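PDB 1ZYL: stress response kinase A from Escherichia coli, which phosphorylates itself and other proteins on serine and threonine using ATP, and probably protects the cell against the effects of reactive oxygen species. Local coordinates for residues Y42-E47 with F52-Y57; Q93-L96 with F101-A104. All coordinates share one frame; numbering follows the deposited sequence.

Contact 1: residues Y42-E47 with F52-Y57; sequences YQFQDE and FVVKFY
The ring of Phe44 swings over the neighbouring strand and fills the hollow between Phe52 and Val54. CB of Phe52 sits over one ring face, 3.7 Å from the Phe44 ring centroid, while CG2 of Val54 meets the ring obliquely at CE2. The first torsion explains the reach: with chi1 at 70°, CG of Phe44 lies between the backbone N and the carbonyl carbon, which throws the ring across the pair. The Phe52 ring is tilted only 23° from it yet displaced, so little of one lies over the other; its own edge receives CB of Asp46, just beyond the strand. On the other face of the sheet the bumps are smaller: CB of Gln43 rests against CG1 of Val53 at 3.9 Å, the valine branch giving a broad apolar patch for the aliphatic start of the glutamine chain. Between the two strands, Tyr42 and Val54 exchange two backbone hydrogen bonds, and Phe44 N donates to Phe52 O at 2.8 Å. The bond returned from Phe52 N to Phe44 O is weak. Leu20 of helix 13-22 packs on Phe44 and Val54, whose apolar side chains suit this buried face. This is an antiparallel beta hairpin of the N-terminal lobe of a protein-kinase-like fold.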
# COMPACT_ATOMS: atom_id res chain seq x y z
N TYR A 42 -4.12 -0.68 -17.76
CA TYR A 42 -3.78 -1.01 -19.14
C TYR A 42 -2.85 0.09 -19.65
O TYR A 42 -2.98 1.25 -19.25
CB TYR A 42 -5.04 -1.07 -20.02
CG TYR A 42 -5.98 -2.23 -19.74
CD1 TYR A 42 -6.95 -2.15 -18.74
CD2 TYR A 42 -5.90 -3.41 -20.48
CE1 TYR A 42 -7.82 -3.22 -18.49
CE2 TYR A 42 -6.76 -4.49 -20.24
CZ TYR A 42 -7.72 -4.39 -19.25
OH TYR A 42 -8.56 -5.46 -19.02
N GLN A 43 -1.93 -0.27 -20.54
CA GLN A 43 -0.98 0.68 -21.12
C GLN A 43 -1.37 0.96 -22.57
O GLN A 43 -2.02 0.13 -23.21
CB GLN A 43 0.44 0.10 -21.09
CG GLN A 43 1.53 1.04 -21.59
CD GLN A 43 2.83 0.31 -21.89
OE1 GLN A 43 2.93 -0.41 -22.89
NE2 GLN A 43 3.82 0.49 -21.03
N PHE A 44 -0.98 2.12 -23.09
CA PHE A 44 -1.31 2.47 -24.47
C PHE A 44 -0.48 3.67 -24.95
O PHE A 44 -0.29 4.63 -24.22
CB PHE A 44 -2.81 2.77 -24.58
CG PHE A 44 -3.24 4.04 -23.90
CD1 PHE A 44 -3.26 5.24 -24.59
CD2 PHE A 44 -3.61 4.04 -22.56
CE1 PHE A 44 -3.64 6.43 -23.96
CE2 PHE A 44 -4.00 5.22 -21.92
CZ PHE A 44 -4.01 6.41 -22.62
N GLN A 45 0.01 3.59 -26.19
CA GLN A 45 0.80 4.68 -26.76
C GLN A 45 -0.12 5.82 -27.18
O GLN A 45 -1.34 5.69 -27.15
CB GLN A 45 1.59 4.20 -27.98
CG GLN A 45 2.54 3.07 -27.71
CD GLN A 45 3.18 2.55 -28.98
OE1 GLN A 45 3.96 3.24 -29.63
NE2 GLN A 45 2.84 1.32 -29.35
N ASP A 46 0.48 6.93 -27.59
CA ASP A 46 -0.27 8.10 -28.01
C ASP A 46 0.11 8.46 -29.44
O ASP A 46 1.05 7.89 -29.99
CB ASP A 46 0.04 9.27 -27.07
CG ASP A 46 -0.93 10.41 -27.20
OD1 ASP A 46 -2.15 10.18 -27.02
OD2 ASP A 46 -0.48 11.55 -27.47
N GLU A 47 -0.61 9.40 -30.05
CA GLU A 47 -0.30 9.83 -31.42
C GLU A 47 1.03 10.58 -31.38
O GLU A 47 1.07 11.81 -31.45
CB GLU A 47 -1.41 10.75 -31.95
CG GLU A 47 -1.68 11.96 -31.09
CD GLU A 47 -3.09 11.99 -30.54
OE1 GLU A 47 -3.57 10.94 -30.07
OE2 GLU A 47 -3.71 13.08 -30.57
N PHE A 52 1.45 5.47 -22.12
CA PHE A 52 0.53 5.89 -21.06
C PHE A 52 -0.09 4.65 -20.42
O PHE A 52 0.09 3.53 -20.89
CB PHE A 52 -0.61 6.73 -21.64
CG PHE A 52 -0.30 8.19 -21.75
CD1 PHE A 52 -0.22 8.98 -20.62
CD2 PHE A 52 -0.12 8.77 -23.00
CE1 PHE A 52 0.03 10.35 -20.72
CE2 PHE A 52 0.13 10.14 -23.12
CZ PHE A 52 0.20 10.93 -21.98
N VAL A 53 -0.85 4.85 -19.35
CA VAL A 53 -1.53 3.75 -18.67
C VAL A 53 -2.85 4.26 -18.12
O VAL A 53 -2.93 5.35 -17.57
CB VAL A 53 -0.70 3.15 -17.50
CG1 VAL A 53 0.59 2.55 -18.01
CG2 VAL A 53 -0.39 4.21 -16.47
N VAL A 54 -3.91 3.47 -18.29
CA VAL A 54 -5.20 3.88 -17.76
C VAL A 54 -5.36 3.03 -16.52
O VAL A 54 -4.98 1.86 -16.51
CB VAL A 54 -6.38 3.56 -18.69
CG1 VAL A 54 -7.38 4.70 -18.62
CG2 VAL A 54 -5.90 3.30 -20.10
N LYS A 55 -5.93 3.62 -15.47
CA LYS A 55 -6.13 2.90 -14.24
C LYS A 55 -7.61 2.98 -13.94
O LYS A 55 -8.15 4.08 -13.77
CB LYS A 55 -5.33 3.54 -13.11
CG LYS A 55 -5.07 2.66 -11.88
CD LYS A 55 -4.36 3.45 -10.77
CE LYS A 55 -3.66 2.56 -9.73
NZ LYS A 55 -2.31 2.04 -10.17
N PHE A 56 -8.28 1.83 -13.91
CA PHE A 56 -9.68 1.82 -13.58
C PHE A 56 -9.81 1.42 -12.14
O PHE A 56 -9.58 0.27 -11.78
CB PHE A 56 -10.45 0.84 -14.46
CG PHE A 56 -10.84 1.41 -15.78
CD1 PHE A 56 -9.88 1.66 -16.76
CD2 PHE A 56 -12.16 1.73 -16.05
CE1 PHE A 56 -10.23 2.20 -17.98
CE2 PHE A 56 -12.52 2.28 -17.27
CZ PHE A 56 -11.55 2.51 -18.24
N TYR A 57 -10.14 2.39 -11.30
CA TYR A 57 -10.29 2.15 -9.89
C TYR A 57 -11.41 1.16 -9.66
O TYR A 57 -12.52 1.34 -10.15
CB TYR A 57 -10.58 3.49 -9.20
CG TYR A 57 -9.38 4.41 -9.23
CD1 TYR A 57 -8.32 4.23 -8.34
CD2 TYR A 57 -9.29 5.46 -10.16
CE1 TYR A 57 -7.20 5.05 -8.36
CE2 TYR A 57 -8.16 6.29 -10.19
CZ TYR A 57 -7.12 6.08 -9.29
OH TYR A 57 -5.99 6.86 -9.31

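Contact 2: residues Q93-L96 with F101-A104; sequences QTLL and FYFA
Leu96 lays its CB over one face of the Phe103 ring, 3.5 Å from the ring centroid, and its side chain runs roughly perpendicular to that of Phe103. The contact point is offset toward the rim, near CZ and CE1. With chi1 at 64° the ring of Phe103 leans back over its own main chain, toward Leu96. The same residues are joined through their backbones: Phe103 N donates to Leu96 O at 2.8 Å. Leu96 O also lies at the edge of the Tyr102 ring and 3.4 Å from Tyr102 CA. On the other side of the strand, CD2 of Leu95 rests on Tyr102 CB at 3.7 Å while its CD1 approaches ring atom CD1, so the forked end of leucine spans the join of side chain and ring. The small Ala104 brings its methyl up to Thr94 O. Farther out, Phe56 stacks on the Phe103 ring and His23 meets it edge-to-face, while Phe90 packs against Leu96. Helix 64-79 backs the opposite side through Ile67 on Leu95, Ala64 on Tyr102 and His71 on Ala104. With one clear backbone hydrogen bond between the segments, much of the contact rests on burying Leu96 and Phe103, chiefly hydrophobic packing at an edge of the sheet.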
# COMPACT_ATOMS: atom_id res chain seq x y z
N GLN A 93 -10.91 18.01 -15.01
CA GLN A 93 -10.34 17.28 -13.88
C GLN A 93 -9.46 16.14 -14.37
O GLN A 93 -9.13 16.05 -15.55
CB GLN A 93 -11.44 16.72 -12.99
CG GLN A 93 -12.17 15.54 -13.61
CD GLN A 93 -12.90 15.92 -14.87
OE1 GLN A 93 -13.18 15.07 -15.71
NE2 GLN A 93 -13.21 17.21 -15.01
N THR A 94 -9.10 15.28 -13.43
CA THR A 94 -8.24 14.14 -13.71
C THR A 94 -8.99 12.82 -13.51
O THR A 94 -8.60 11.78 -14.05
CB THR A 94 -6.98 14.16 -12.80
OG1 THR A 94 -7.35 14.51 -11.46
CG2 THR A 94 -5.98 15.18 -13.31
N LEU A 95 -10.07 12.88 -12.75
CA LEU A 95 -10.88 11.69 -12.43
C LEU A 95 -11.99 11.40 -13.42
O LEU A 95 -13.16 11.68 -13.14
CB LEU A 95 -11.51 11.84 -11.05
CG LEU A 95 -11.55 10.59 -10.19
CD1 LEU A 95 -12.76 10.69 -9.26
CD2 LEU A 95 -11.61 9.35 -11.05
N LEU A 96 -11.64 10.83 -14.57
CA LEU A 96 -12.66 10.50 -15.56
C LEU A 96 -13.53 9.36 -15.03
O LEU A 96 -13.17 8.68 -14.07
CB LEU A 96 -12.01 10.09 -16.89
CG LEU A 96 -10.90 10.98 -17.46
CD1 LEU A 96 -11.05 12.42 -16.97
CD2 LEU A 96 -9.55 10.42 -17.05
N PHE A 101 -17.50 2.88 -13.83
CA PHE A 101 -16.13 2.82 -13.37
C PHE A 101 -15.45 4.18 -13.46
O PHE A 101 -15.65 4.91 -14.43
CB PHE A 101 -15.32 1.83 -14.22
CG PHE A 101 -15.79 0.41 -14.12
CD1 PHE A 101 -17.10 0.06 -14.47
CD2 PHE A 101 -14.92 -0.59 -13.69
CE1 PHE A 101 -17.53 -1.27 -14.40
CE2 PHE A 101 -15.34 -1.92 -13.61
CZ PHE A 101 -16.65 -2.26 -13.97
N TYR A 102 -14.67 4.52 -12.43
CA TYR A 102 -13.91 5.77 -12.40
C TYR A 102 -12.56 5.39 -12.98
O TYR A 102 -12.22 4.21 -13.02
CB TYR A 102 -13.70 6.24 -10.97
CG TYR A 102 -14.90 6.84 -10.30
CD1 TYR A 102 -15.31 8.13 -10.60
CD2 TYR A 102 -15.58 6.14 -9.30
CE1 TYR A 102 -16.37 8.73 -9.90
CE2 TYR A 102 -16.63 6.72 -8.61
CZ TYR A 102 -17.02 8.01 -8.91
OH TYR A 102 -18.01 8.61 -8.16
N PHE A 103 -11.79 6.37 -13.42
CA PHE A 103 -10.47 6.06 -13.95
C PHE A 103 -9.64 7.31 -14.18
O PHE A 103 -10.18 8.42 -14.24
CB PHE A 103 -10.56 5.27 -15.26
CG PHE A 103 -11.22 6.02 -16.39
CD1 PHE A 103 -12.57 6.35 -16.34
CD2 PHE A 103 -10.50 6.32 -17.54
CE1 PHE A 103 -13.19 6.98 -17.42
CE2 PHE A 103 -11.12 6.95 -18.63
CZ PHE A 103 -12.46 7.28 -18.57
N ALA A 104 -8.33 7.12 -14.30
CA ALA A 104 -7.40 8.21 -14.52
C ALA A 104 -6.32 7.71 -15.47
O ALA A 104 -6.17 6.51 -15.68
CB ALA A 104 -6.78 8.65 -13.21

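How the contacts relate
The two contacts follow one another along the chain, contact 1 closing before contact 2 opens, with helix 64-79 between them, and their centres lie about 12 Å apart. Both belong to one antiparallel five-stranded sheet, in which strands 52-57 and 101-107 are neighbours; contact 1 pairs 52-57 with 40-44, and contact 2 pairs 101-107 with Leu96, where edge strand 96-98 begins. The seam between them is direct: Lys55 N probably hydrogen-bonds Ala104 O at 2.9 Å, and Phe56 packs against Phe101. Together they involve four of the five strands of the N-terminal-lobe sheet, which in kinase folds forms one side of the nucleotide cleft; Lys55 makes a long, weak ion pair with Asp217, an inferred magnesium ligand.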